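Local atomic coordinates of L-amino acid deaminase (Proteus vulgaris, PDB entry 5HXW), a protein that binds flavin-adenine dinucleotide and, as a membrane-bound enzyme, probably uses it for the oxidative deamination of L-amino acids. Residues A[242-247]-A[309-314]; A[258-263]-A[331-336]; A[316-319]-A[323-326]; A[338-343]-A[353-358]. One frame throughout, in Å; residues are numbered along the deposited sequence.

Contact 1 of 4, residues A[242-247]-A[309-314]; sequences WSRLFM and FTYGYK. With FAD (flavin-adenine dinucleotide), chain G.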
# COMPACT_ATOMS: atom_id res chain seq x y z
N TRP A 242 -9.39 3.93 6.46
CA TRP A 242 -10.18 4.71 7.42
C TRP A 242 -10.01 6.23 7.29
O TRP A 242 -10.69 6.99 7.98
CB TRP A 242 -9.84 4.29 8.85
CG TRP A 242 -9.99 2.82 9.09
CD1 TRP A 242 -9.03 1.86 8.93
CD2 TRP A 242 -11.17 2.14 9.53
NE1 TRP A 242 -9.53 0.63 9.25
CE2 TRP A 242 -10.85 0.77 9.62
CE3 TRP A 242 -12.47 2.56 9.87
CZ2 TRP A 242 -11.78 -0.20 10.03
CZ3 TRP A 242 -13.39 1.60 10.28
CH2 TRP A 242 -13.04 0.23 10.35
N SER A 243 -9.11 6.66 6.40
CA SER A 243 -8.78 8.08 6.24
C SER A 243 -9.97 8.96 5.83
O SER A 243 -10.11 10.08 6.34
CB SER A 243 -7.62 8.25 5.26
OG SER A 243 -6.43 7.68 5.77
N ARG A 244 -10.81 8.45 4.93
CA ARG A 244 -12.05 9.13 4.53
C ARG A 244 -12.96 9.41 5.74
O ARG A 244 -13.42 10.54 5.93
CB ARG A 244 -12.82 8.33 3.47
CG ARG A 244 -14.23 8.84 3.26
CD ARG A 244 -15.03 8.14 2.18
NE ARG A 244 -16.41 8.63 2.22
CZ ARG A 244 -16.85 9.75 1.66
NH1 ARG A 244 -16.04 10.55 0.97
NH2 ARG A 244 -18.13 10.09 1.78
N LEU A 245 -13.18 8.37 6.55
CA LEU A 245 -14.05 8.44 7.72
C LEU A 245 -13.55 9.43 8.78
O LEU A 245 -14.35 10.12 9.42
CB LEU A 245 -14.26 7.04 8.32
CG LEU A 245 -15.29 6.77 9.42
CD1 LEU A 245 -16.72 7.10 9.00
CD2 LEU A 245 -15.20 5.31 9.84
N PHE A 246 -12.23 9.51 8.94
CA PHE A 246 -11.60 10.48 9.84
C PHE A 246 -11.84 11.92 9.38
O PHE A 246 -12.16 12.78 10.20
CB PHE A 246 -10.09 10.20 9.99
CG PHE A 246 -9.43 10.99 11.09
CD1 PHE A 246 -9.46 10.53 12.41
CD2 PHE A 246 -8.78 12.19 10.81
CE1 PHE A 246 -8.86 11.26 13.43
CE2 PHE A 246 -8.18 12.93 11.83
CZ PHE A 246 -8.22 12.46 13.14
N MET A 247 -11.70 12.17 8.08
CA MET A 247 -11.89 13.51 7.51
C MET A 247 -13.36 13.88 7.33
O MET A 247 -13.69 15.07 7.21
CB MET A 247 -11.12 13.65 6.20
CG MET A 247 -9.60 13.45 6.29
SD MET A 247 -8.74 14.49 7.49
CE MET A 247 -8.89 16.12 6.73
N PHE A 309 -23.29 5.12 -4.19
CA PHE A 309 -24.44 5.82 -4.76
C PHE A 309 -24.18 7.31 -4.99
O PHE A 309 -24.86 7.94 -5.80
CB PHE A 309 -25.68 5.61 -3.89
CG PHE A 309 -26.08 4.17 -3.72
CD1 PHE A 309 -26.86 3.53 -4.70
CD2 PHE A 309 -25.70 3.44 -2.59
CE1 PHE A 309 -27.23 2.20 -4.54
CE2 PHE A 309 -26.07 2.11 -2.43
CZ PHE A 309 -26.84 1.49 -3.41
N THR A 310 -23.20 7.87 -4.28
CA THR A 310 -22.87 9.29 -4.33
C THR A 310 -21.87 9.62 -5.44
O THR A 310 -22.14 10.48 -6.29
CB THR A 310 -22.36 9.82 -2.96
OG1 THR A 310 -23.28 9.46 -1.93
CG2 THR A 310 -22.18 11.34 -2.98
N TYR A 311 -20.71 8.95 -5.43
CA TYR A 311 -19.63 9.24 -6.37
C TYR A 311 -19.01 8.01 -7.04
O TYR A 311 -17.92 8.08 -7.61
CB TYR A 311 -18.55 10.13 -5.72
CG TYR A 311 -17.88 9.55 -4.49
CD1 TYR A 311 -16.79 8.68 -4.60
CD2 TYR A 311 -18.33 9.91 -3.21
CE1 TYR A 311 -16.17 8.16 -3.47
CE2 TYR A 311 -17.71 9.39 -2.07
CZ TYR A 311 -16.64 8.52 -2.21
OH TYR A 311 -16.03 8.01 -1.09
N GLY A 312 -19.73 6.89 -6.99
CA GLY A 312 -19.33 5.66 -7.69
C GLY A 312 -19.39 5.77 -9.21
O GLY A 312 -18.79 4.94 -9.91
N TYR A 313 -20.10 6.78 -9.71
CA TYR A 313 -20.17 7.08 -11.15
C TYR A 313 -18.81 7.50 -11.71
O TYR A 313 -18.50 7.25 -12.88
CB TYR A 313 -21.25 8.12 -11.46
CG TYR A 313 -20.91 9.57 -11.13
CD1 TYR A 313 -21.15 10.09 -9.85
CD2 TYR A 313 -20.35 10.41 -12.10
CE1 TYR A 313 -20.84 11.41 -9.55
CE2 TYR A 313 -20.03 11.74 -11.81
CZ TYR A 313 -20.28 12.23 -10.53
OH TYR A 313 -19.96 13.54 -10.24
N LYS A 314 -18.00 8.14 -10.86
CA LYS A 314 -16.64 8.58 -11.20
C LYS A 314 -15.67 7.41 -11.42
O LYS A 314 -14.61 7.59 -12.02
CB LYS A 314 -16.09 9.50 -10.11
CG LYS A 314 -16.77 10.86 -10.02
CD LYS A 314 -16.27 11.63 -8.81
CE LYS A 314 -16.95 12.98 -8.70
NZ LYS A 314 -16.50 13.70 -7.48
PA FAD G . -2.33 0.80 6.42
O1A FAD G . -3.67 0.10 6.46
O2A FAD G . -1.09 -0.02 6.27
O5B FAD G . -2.18 1.69 7.74
C5B FAD G . -3.27 2.46 8.25
C4B FAD G . -3.31 2.27 9.75
O4B FAD G . -4.00 3.36 10.35
C3B FAD G . -4.05 1.01 10.14
O3B FAD G . -3.15 0.20 10.89
C2B FAD G . -5.23 1.49 10.97
O2B FAD G . -5.49 0.64 12.09
C1B FAD G . -4.78 2.86 11.43
N9A FAD G . -5.88 3.81 11.73
C8A FAD G . -6.90 4.13 10.91
N7A FAD G . -7.72 5.04 11.49
C5A FAD G . -7.22 5.31 12.70
C6A FAD G . -7.59 6.19 13.84
N6A FAD G . -8.69 6.96 13.76
N1A FAD G . -6.80 6.19 14.94
C2A FAD G . -5.69 5.42 15.02
N3A FAD G . -5.29 4.59 14.03
C4A FAD G . -6.00 4.50 12.86
N1 FAD G . 1.69 -2.30 -2.43
C2 FAD G . 2.82 -2.51 -3.14
O2 FAD G . 3.65 -1.58 -3.20
N3 FAD G . 3.07 -3.67 -3.78
C4 FAD G . 2.21 -4.71 -3.76
O4 FAD G . 2.48 -5.77 -4.36
C4X FAD G . 0.94 -4.56 -2.99
N5 FAD G . 0.01 -5.55 -2.90
C5X FAD G . -1.14 -5.38 -2.20
C6 FAD G . -2.08 -6.41 -2.12
C7 FAD G . -3.26 -6.25 -1.39
C7M FAD G . -4.26 -7.39 -1.33
C8 FAD G . -3.52 -4.96 -0.69
C8M FAD G . -4.75 -4.69 0.13
C9 FAD G . -2.59 -3.94 -0.76
C9A FAD G . -1.41 -4.09 -1.49
N10 FAD G . -0.45 -3.05 -1.55
C10 FAD G . 0.73 -3.25 -2.31
C1' FAD G . -0.70 -1.75 -0.90
C2' FAD G . -0.11 -1.48 0.46
O2' FAD G . -0.46 -2.54 1.36
C3' FAD G . -0.73 -0.18 0.96
O3' FAD G . -0.85 0.80 -0.10
C4' FAD G . 0.02 0.41 2.15
O4' FAD G . 0.10 -0.54 3.23
C5' FAD G . -0.69 1.66 2.61
O5' FAD G . -0.19 2.00 3.89
P FAD G . -1.08 2.86 4.91
O1P FAD G . -0.22 3.09 6.12
O2P FAD G . -1.64 4.04 4.18
O3P FAD G . -2.34 1.91 5.25
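Arg244 reaches out from helix 243-248 to meet the ring end of Tyr311, and nearly every atom of its outer half touches the phenol. Its chi1 of 167° sends CG away from the backbone N, and trans torsions beyond it keep the chain straight out to NE. CB and CG meet nothing of Tyr311; CD is the first atom to arrive, 3.4 Å from Tyr311 OH. NE and CZ pass the same oxygen, which sits over one face of the guanidinium, 3.0 Å above its plane, with guanidinium and ring planes 58° apart. NH1 is 3.3 Å from Tyr311 OH, at an angle too poor for a hydrogen bond, while NH2 lies at the ring edge, 3.9 Å from Tyr311 CE2. NE and NH1 have their polar partners elsewhere: salt bridges to Glu307 and Asp253, and a hydrogen bond from NH1 to Val254 O. The helix follows strand 235-237 of the Rossmann-type sheet. Trp242, just before the helix, and Phe246 on it border the adenine obliquely, Trp242 CB 3.5 Å from FAD N7A and Phe246 CD1 3.9 Å from FAD N6A; their broad hydrocarbon surfaces suit an aromatic base. Tyr311 is buried, and its hydroxyl bonds to the carbonyl oxygen of Thr256.

Contact 2 of 4, residues A[258-263]-A[331-336]; sequences PAYQSQ and NEQLIN. With 16A (cetyl-trimethyl-ammonium), chain I.
Strand 257-266 of the large mixed sheet, which borders FAD, faces the capped start of helix 332-339, which borders a bound detergent, and the two meet at the surface through Tyr260 and Gln333. The side chains come from opposite directions. Gln333 NE2 stands 3.1 Å from Tyr260 OH, but the angle is too poor for a hydrogen bond; the amide nitrogen lies at the edge of the phenol, near its plane, also 3.9 Å from Tyr260 CE1, and the amide plane is turned 89° from the ring. The bend of Gln333 at chi2 (-64°) brings OE1 near Asn336 while NE2 points on to the phenol. That OE1 accepts a weak bond from Asn336 ND2, which may bias the amide's orientation.

The helix begins with a classic N-cap. Asn331 OD1 accepts from Gln333 N at 2.8 Å, a nearly straight bond with the donor in the carbonyl plane, and asparagine suits the place because its short amide can fold over the helix start to a first-turn N-H that lacks an i-4 carbonyl. The far side of this turn holds a cetyl-trimethyl-ammonium molecule: Ile335 CD1 packs on its C14 at 3.7 Å and Leu334 CD2 on C13 at 4.0 Å, while the quaternary head group settles by the backbone of Asn331 and Glu332. Branched aliphatic residues match the alkyl tail. On the strand, Tyr260 also packs against Pro303 and Ala393, whereas its neighbour Gln261 touches FAD and another detergent molecule.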
# COMPACT_ATOMS: atom_id res chain seq x y z
N PRO A 258 -13.93 1.26 -1.06
CA PRO A 258 -13.26 0.02 -0.66
C PRO A 258 -13.03 -0.96 -1.81
O PRO A 258 -13.84 -1.03 -2.74
CB PRO A 258 -14.22 -0.58 0.38
CG PRO A 258 -15.55 -0.01 0.03
CD PRO A 258 -15.25 1.39 -0.41
N ALA A 259 -11.92 -1.68 -1.73
CA ALA A 259 -11.60 -2.76 -2.65
C ALA A 259 -11.00 -3.92 -1.86
O ALA A 259 -10.32 -3.71 -0.85
CB ALA A 259 -10.63 -2.29 -3.72
N TYR A 260 -11.26 -5.14 -2.30
CA TYR A 260 -10.77 -6.34 -1.63
C TYR A 260 -10.07 -7.29 -2.60
O TYR A 260 -10.48 -7.43 -3.75
CB TYR A 260 -11.91 -7.06 -0.91
CG TYR A 260 -12.29 -6.42 0.39
CD1 TYR A 260 -13.25 -5.40 0.45
CD2 TYR A 260 -11.68 -6.82 1.59
CE1 TYR A 260 -13.59 -4.80 1.65
CE2 TYR A 260 -12.02 -6.23 2.80
CZ TYR A 260 -12.97 -5.22 2.83
OH TYR A 260 -13.31 -4.64 4.02
N GLN A 261 -9.01 -7.93 -2.11
CA GLN A 261 -8.30 -8.96 -2.86
C GLN A 261 -7.76 -10.04 -1.93
O GLN A 261 -7.11 -9.75 -0.92
CB GLN A 261 -7.17 -8.35 -3.69
CG GLN A 261 -6.54 -9.32 -4.68
CD GLN A 261 -5.36 -8.74 -5.43
OE1 GLN A 261 -4.52 -8.04 -4.85
NE2 GLN A 261 -5.28 -9.02 -6.72
N SER A 262 -8.05 -11.29 -2.29
CA SER A 262 -7.54 -12.44 -1.56
C SER A 262 -6.08 -12.70 -1.92
O SER A 262 -5.67 -12.51 -3.07
CB SER A 262 -8.40 -13.67 -1.86
OG SER A 262 -9.73 -13.47 -1.44
N GLN A 263 -5.31 -13.10 -0.91
CA GLN A 263 -3.90 -13.46 -1.07
C GLN A 263 -3.62 -14.80 -0.39
O GLN A 263 -4.28 -15.17 0.60
CB GLN A 263 -2.99 -12.39 -0.47
CG GLN A 263 -3.09 -11.00 -1.08
CD GLN A 263 -2.40 -10.86 -2.42
OE1 GLN A 263 -1.33 -11.44 -2.65
NE2 GLN A 263 -2.99 -10.08 -3.31
N ASN A 331 -22.47 -7.38 -0.19
CA ASN A 331 -22.26 -8.12 1.05
C ASN A 331 -22.56 -7.27 2.29
O ASN A 331 -23.28 -6.28 2.20
CB ASN A 331 -20.84 -8.72 1.09
CG ASN A 331 -19.76 -7.67 1.01
OD1 ASN A 331 -19.80 -6.67 1.72
ND2 ASN A 331 -18.77 -7.90 0.16
N GLU A 332 -21.98 -7.66 3.43
CA GLU A 332 -22.22 -7.01 4.72
C GLU A 332 -21.64 -5.60 4.85
O GLU A 332 -21.98 -4.88 5.79
CB GLU A 332 -21.78 -7.92 5.88
CG GLU A 332 -20.30 -8.27 5.95
CD GLU A 332 -19.92 -9.49 5.11
OE1 GLU A 332 -20.68 -10.49 5.11
OE2 GLU A 332 -18.85 -9.44 4.47
N GLN A 333 -20.77 -5.22 3.91
CA GLN A 333 -20.16 -3.89 3.89
C GLN A 333 -21.18 -2.76 3.69
O GLN A 333 -21.02 -1.69 4.28
CB GLN A 333 -19.04 -3.78 2.84
CG GLN A 333 -17.84 -4.69 3.09
CD GLN A 333 -17.10 -4.34 4.36
OE1 GLN A 333 -17.38 -4.88 5.43
NE2 GLN A 333 -16.15 -3.41 4.25
N LEU A 334 -22.21 -3.01 2.89
CA LEU A 334 -23.30 -2.06 2.70
C LEU A 334 -24.00 -1.73 4.02
O LEU A 334 -24.18 -0.56 4.36
CB LEU A 334 -24.31 -2.55 1.65
CG LEU A 334 -25.43 -1.57 1.24
CD1 LEU A 334 -24.90 -0.41 0.42
CD2 LEU A 334 -26.53 -2.30 0.49
N ILE A 335 -24.37 -2.78 4.75
CA ILE A 335 -25.03 -2.66 6.05
C ILE A 335 -24.12 -1.95 7.07
O ILE A 335 -24.58 -1.06 7.78
CB ILE A 335 -25.54 -4.03 6.56
CG1 ILE A 335 -26.50 -4.70 5.55
CG2 ILE A 335 -26.18 -3.91 7.94
CD1 ILE A 335 -27.81 -3.98 5.26
N ASN A 336 -22.84 -2.34 7.11
CA ASN A 336 -21.84 -1.67 7.94
C ASN A 336 -21.68 -0.18 7.59
O ASN A 336 -21.55 0.66 8.48
CB ASN A 336 -20.48 -2.37 7.86
CG ASN A 336 -20.48 -3.78 8.45
OD1 ASN A 336 -21.35 -4.14 9.25
ND2 ASN A 336 -19.50 -4.57 8.05
C1 16A I . -32.75 -1.94 -6.36
C2 16A I . -32.79 -0.62 -5.60
C3 16A I . -33.18 -0.83 -4.15
C4 16A I . -33.02 0.47 -3.37
C5 16A I . -32.58 0.21 -1.93
C6 16A I . -31.18 0.77 -1.66
C7 16A I . -30.87 0.83 -0.16
C8 16A I . -30.33 -0.50 0.39
C9 16A I . -31.37 -1.19 1.28
C10 16A I . -30.76 -2.32 2.10
C11 16A I . -30.74 -3.65 1.33
C12 16A I . -30.12 -4.76 2.18
C13 16A I . -28.89 -5.36 1.51
C14 16A I . -28.25 -6.39 2.43
C15 16A I . -26.95 -6.94 1.86
C16 16A I . -26.11 -7.65 2.94
N1 16A I . -25.87 -9.11 2.79
C17 16A I . -27.08 -9.86 3.13
C18 16A I . -25.46 -9.50 1.43
C19 16A I . -24.83 -9.56 3.72

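Contact 3 of 4, residues A[316-319]-A[323-326]; sequences LPLL and DFPV. With 16A (cetyl-trimethyl-ammonium), chain J.
The ring of Phe324 is sandwiched between backbone and proline: the carbonyl oxygen of Leu318 stands over one face, and Pro325 CD lies on the opposite face, 3.5 Å above the plane and displaced toward the rim. Leu318 O is closest to Phe324 CD2, at 3.1 Å. At the edge, near the ring plane, comes C11 of a cetyl-trimethyl-ammonium tail, 3.9 Å from Phe324 CZ. Phenylalanine suits this place because its apolar rim can meet both the alkyl chain and the side chain of Leu318.

Leu318 adds its side chain to its carbonyl. It crosses the ring obliquely, with CB 3.9 Å from Phe324 CE2 and CD2 near CZ, and both residues also touch Glu400. Leu319 starts with its CB pointing away from 323-326, yet the branch bends back until CD2 is 3.8 Å from Val326 CG1, the two side chains crossing at about a right angle. Valine divides its two methyls usefully here. With CG1 anti to the backbone N (chi1 168°) that methyl goes to Leu319, while CG2 is turned to the detergent, 3.9 Å from its C11. No hydrogen bond links the two segments; apolar side-chain contacts are joined by a carbonyl over the ring.

Both segments belong to the connection that leaves helix 308-311 and enters strand 326-329, which runs parallel to 293-303 in the large mixed sheet; here Phe324 and Val326 contribute to the pocket that holds the detergent tail, consistent with a membrane-bound flavoenzyme.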
# COMPACT_ATOMS: atom_id res chain seq x y z
N LEU A 316 -16.56 4.59 -13.04
CA LEU A 316 -17.04 3.85 -14.21
C LEU A 316 -16.03 3.65 -15.37
O LEU A 316 -16.05 2.59 -16.00
CB LEU A 316 -18.37 4.42 -14.74
CG LEU A 316 -19.65 4.17 -13.93
CD1 LEU A 316 -20.76 5.11 -14.39
CD2 LEU A 316 -20.11 2.72 -14.01
N PRO A 317 -15.15 4.66 -15.64
CA PRO A 317 -14.08 4.45 -16.64
C PRO A 317 -13.03 3.38 -16.30
O PRO A 317 -12.24 3.00 -17.16
CB PRO A 317 -13.40 5.82 -16.73
CG PRO A 317 -14.47 6.78 -16.34
CD PRO A 317 -15.20 6.08 -15.24
N LEU A 318 -13.03 2.91 -15.05
CA LEU A 318 -12.19 1.78 -14.65
C LEU A 318 -12.83 0.45 -15.04
O LEU A 318 -12.13 -0.50 -15.41
CB LEU A 318 -11.86 1.81 -13.15
CG LEU A 318 -11.01 2.98 -12.60
CD1 LEU A 318 -11.07 2.97 -11.08
CD2 LEU A 318 -9.56 2.95 -13.07
N LEU A 319 -14.17 0.38 -15.00
CA LEU A 319 -14.91 -0.79 -15.48
C LEU A 319 -14.92 -0.91 -17.02
O LEU A 319 -15.44 -1.89 -17.57
CB LEU A 319 -16.35 -0.79 -14.94
CG LEU A 319 -16.68 -0.75 -13.43
CD1 LEU A 319 -18.17 -1.00 -13.24
CD2 LEU A 319 -15.87 -1.75 -12.61
N ASP A 323 -9.62 -6.01 -19.61
CA ASP A 323 -8.51 -6.62 -18.88
C ASP A 323 -8.54 -6.21 -17.40
O ASP A 323 -7.73 -6.70 -16.60
CB ASP A 323 -7.17 -6.23 -19.53
CG ASP A 323 -7.07 -6.64 -21.00
OD1 ASP A 323 -7.61 -7.71 -21.38
OD2 ASP A 323 -6.44 -5.89 -21.78
N PHE A 324 -9.47 -5.33 -17.05
CA PHE A 324 -9.67 -4.86 -15.68
C PHE A 324 -10.51 -5.85 -14.87
O PHE A 324 -11.58 -6.27 -15.31
CB PHE A 324 -10.31 -3.47 -15.67
CG PHE A 324 -9.85 -2.60 -14.54
CD1 PHE A 324 -8.61 -1.95 -14.61
CD2 PHE A 324 -10.64 -2.41 -13.41
CE1 PHE A 324 -8.17 -1.14 -13.56
CE2 PHE A 324 -10.21 -1.59 -12.37
CZ PHE A 324 -8.98 -0.96 -12.45
N PRO A 325 -10.02 -6.20 -13.66
CA PRO A 325 -10.56 -7.34 -12.93
C PRO A 325 -11.53 -7.00 -11.78
O PRO A 325 -11.67 -7.81 -10.85
CB PRO A 325 -9.29 -7.99 -12.38
CG PRO A 325 -8.30 -6.86 -12.23
CD PRO A 325 -8.84 -5.66 -12.97
N VAL A 326 -12.18 -5.84 -11.84
CA VAL A 326 -13.07 -5.41 -10.75
C VAL A 326 -14.47 -6.02 -10.86
O VAL A 326 -15.17 -5.82 -11.85
CB VAL A 326 -13.09 -3.87 -10.55
CG1 VAL A 326 -14.21 -3.44 -9.62
CG2 VAL A 326 -11.76 -3.41 -9.97
C1 16A J . -20.58 1.72 -10.02
C2 16A J . -19.68 1.59 -8.80
C3 16A J . -18.22 1.46 -9.22
C4 16A J . -17.34 1.15 -8.02
C5 16A J . -16.04 0.49 -8.45
C6 16A J . -14.91 0.87 -7.50
C7 16A J . -13.56 0.41 -8.05
C8 16A J . -12.60 0.08 -6.91
C9 16A J . -11.17 0.44 -7.29
C10 16A J . -10.30 -0.81 -7.40
C11 16A J . -9.32 -0.71 -8.55
C12 16A J . -7.91 -0.42 -8.04
C13 16A J . -6.94 -1.53 -8.43
C14 16A J . -5.64 -1.42 -7.63
C15 16A J . -5.16 -2.80 -7.18
C16 16A J . -3.62 -2.84 -7.12
N1 16A J . -3.00 -3.74 -6.12
C17 16A J . -1.55 -3.72 -6.33
C18 16A J . -3.24 -3.30 -4.74
C19 16A J . -3.44 -5.14 -6.27

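Contact 4 of 4, residues A[338-343]-A[353-358]; sequences FMQSTH and EQFRNM. With 16A (cetyl-trimethyl-ammonium), chain H.
Met339 and Gln340, where helix 332-339 gives way to loop, grip the ring of Phe355 from two directions. Gln340 leaves its backbone with CG anti to the carbonyl carbon (chi1 -83°) and then runs extended, which carries the amide across the phenyl: CG is 3.7 Å from Phe355 CE2, and NE2 stands 4.3 Å above the ring plane, over its centre. The amide is tilted 68° from that plane. Glutamine suits the place because its CG methylene packs as hydrocarbon while the polar end sits above the pi cloud. Met339 has CG between the backbone N and the carbonyl carbon, and this sends CG to the ring edge, 4.1 Å from Phe355 CZ, the two side chains crossing at about a right angle. The same residue keeps CB for a cetyl-trimethyl-ammonium tail, 3.8 Å from its C12. Phe355 is the first residue to leave helical geometry after helix 351-354, and its CB and carbonyl oxygen lie against the Trp242 indole. Nearby, the carbonyl of Arg356 bonds to Lys68, a residue of the FAD site. Since no hydrogen bond or salt bridge crosses between 338-343 and 353-358, their association probably rests mainly on dispersion and shape; any amide-ring electrostatics would be weak.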
# COMPACT_ATOMS: atom_id res chain seq x y z
N PHE A 338 -23.94 1.89 6.20
CA PHE A 338 -25.10 2.65 6.65
C PHE A 338 -25.14 2.86 8.17
O PHE A 338 -25.74 3.83 8.64
CB PHE A 338 -26.42 2.04 6.15
CG PHE A 338 -26.76 2.42 4.73
CD1 PHE A 338 -27.05 3.74 4.40
CD2 PHE A 338 -26.82 1.45 3.73
CE1 PHE A 338 -27.37 4.09 3.09
CE2 PHE A 338 -27.14 1.79 2.43
CZ PHE A 338 -27.42 3.12 2.10
N MET A 339 -24.51 1.96 8.92
CA MET A 339 -24.49 2.08 10.38
C MET A 339 -23.17 2.64 10.96
O MET A 339 -23.01 2.71 12.18
CB MET A 339 -24.97 0.79 11.05
CG MET A 339 -23.99 -0.38 11.09
SD MET A 339 -24.83 -1.93 11.51
CE MET A 339 -25.97 -1.43 12.81
N GLN A 340 -22.25 3.02 10.08
CA GLN A 340 -21.14 3.88 10.45
C GLN A 340 -21.65 5.32 10.44
O GLN A 340 -22.23 5.77 9.44
CB GLN A 340 -19.98 3.74 9.46
CG GLN A 340 -19.05 2.57 9.74
CD GLN A 340 -18.08 2.28 8.61
OE1 GLN A 340 -17.77 3.14 7.78
NE2 GLN A 340 -17.59 1.05 8.56
N SER A 341 -21.47 6.02 11.55
CA SER A 341 -21.82 7.43 11.66
C SER A 341 -20.92 8.30 10.78
O SER A 341 -19.75 7.97 10.55
CB SER A 341 -21.76 7.91 13.11
OG SER A 341 -22.96 7.57 13.79
N THR A 342 -21.48 9.39 10.28
CA THR A 342 -20.74 10.40 9.52
C THR A 342 -20.16 11.44 10.47
O THR A 342 -19.19 12.12 10.14
CB THR A 342 -21.61 11.08 8.44
OG1 THR A 342 -22.73 11.72 9.05
CG2 THR A 342 -22.11 10.06 7.42
N HIS A 343 -20.77 11.56 11.65
CA HIS A 343 -20.35 12.49 12.70
C HIS A 343 -20.48 11.91 14.10
O HIS A 343 -21.43 11.18 14.40
CB HIS A 343 -21.11 13.81 12.60
CG HIS A 343 -20.60 14.71 11.52
ND1 HIS A 343 -21.02 14.61 10.21
CD2 HIS A 343 -19.69 15.70 11.54
CE1 HIS A 343 -20.39 15.51 9.48
NE2 HIS A 343 -19.58 16.19 10.26
N GLU A 353 -13.32 2.63 16.98
CA GLU A 353 -13.40 1.74 18.14
C GLU A 353 -14.48 0.68 17.93
O GLU A 353 -14.30 -0.48 18.30
CB GLU A 353 -13.68 2.55 19.42
CG GLU A 353 -12.64 3.61 19.76
CD GLU A 353 -13.20 4.72 20.62
OE1 GLU A 353 -13.37 5.84 20.10
OE2 GLU A 353 -13.48 4.48 21.82
N GLN A 354 -15.59 1.11 17.33
CA GLN A 354 -16.77 0.27 17.05
C GLN A 354 -16.48 -0.83 16.02
O GLN A 354 -17.00 -1.95 16.12
CB GLN A 354 -17.92 1.15 16.57
CG GLN A 354 -19.31 0.61 16.83
CD GLN A 354 -20.39 1.65 16.61
OE1 GLN A 354 -20.60 2.11 15.48
NE2 GLN A 354 -21.08 2.03 17.68
N PHE A 355 -15.65 -0.49 15.03
CA PHE A 355 -15.25 -1.41 13.97
C PHE A 355 -13.72 -1.54 13.97
O PHE A 355 -13.10 -1.60 12.91
CB PHE A 355 -15.75 -0.90 12.61
CG PHE A 355 -17.25 -0.88 12.46
CD1 PHE A 355 -17.94 -2.00 11.99
CD2 PHE A 355 -17.98 0.28 12.77
CE1 PHE A 355 -19.32 -1.97 11.84
CE2 PHE A 355 -19.36 0.30 12.63
CZ PHE A 355 -20.03 -0.82 12.16
N ARG A 356 -13.13 -1.62 15.17
CA ARG A 356 -11.67 -1.59 15.36
C ARG A 356 -10.90 -2.60 14.50
O ARG A 356 -9.98 -2.22 13.78
CB ARG A 356 -11.30 -1.75 16.85
CG ARG A 356 -9.81 -1.72 17.13
CD ARG A 356 -9.49 -2.01 18.59
NE ARG A 356 -9.51 -0.79 19.40
CZ ARG A 356 -10.53 -0.39 20.16
NH1 ARG A 356 -11.65 -1.11 20.24
NH2 ARG A 356 -10.43 0.73 20.85
N ASN A 357 -11.31 -3.86 14.57
CA ASN A 357 -10.64 -4.94 13.85
C ASN A 357 -11.48 -5.45 12.69
O ASN A 357 -12.64 -5.85 12.89
CB ASN A 357 -10.27 -6.07 14.82
CG ASN A 357 -9.49 -5.58 16.03
OD1 ASN A 357 -8.51 -4.85 15.90
ND2 ASN A 357 -9.93 -5.97 17.22
N MET A 358 -10.91 -5.40 11.49
CA MET A 358 -11.57 -5.89 10.28
C MET A 358 -11.67 -7.41 10.34
O MET A 358 -10.74 -8.08 10.81
CB MET A 358 -10.81 -5.46 9.02
CG MET A 358 -10.57 -3.96 8.90
SD MET A 358 -9.93 -3.40 7.30
CE MET A 358 -8.37 -4.27 7.19
C1 16A H . -37.70 -5.22 3.18
C2 16A H . -36.24 -4.84 3.14
C3 16A H . -35.83 -4.15 4.44
C4 16A H . -34.31 -4.04 4.56
C5 16A H . -33.93 -2.97 5.58
C6 16A H . -32.69 -3.38 6.37
C7 16A H . -31.76 -2.19 6.55
C8 16A H . -31.00 -2.27 7.86
C9 16A H . -29.65 -1.56 7.74
C10 16A H . -29.29 -0.83 9.03
C11 16A H . -29.52 0.68 8.90
C12 16A H . -28.43 1.45 9.63
C13 16A H . -28.93 2.01 10.95
C14 16A H . -28.90 3.53 10.92
C15 16A H . -28.18 4.11 12.13
C16 16A H . -26.88 4.81 11.71
N1 16A H . -26.83 6.30 11.74
C17 16A H . -27.81 6.94 10.83
C18 16A H . -27.03 6.83 13.11
C19 16A H . -25.50 6.70 11.30

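From the N terminus, helix 243-248 opens contact 1 and the strand that follows it opens contact 2. Contact 1 closes at 309-314 and contact 2 only at 331-336, so the two cross; they also touch, Phe309 against Leu334. Contact 3 is a short local closure of 316-319 on 323-326, lying wholly within the span of contact 2 and following directly on contact 1. Contact 4 comes last, in series, using the far end of helix 332-339; its 353-358 lies beside Trp242 of contact 1, and its 340-341 beside Leu245. Together they tie the adenine end of the FAD-binding part to the large mixed sheet and the detergent-lined surface.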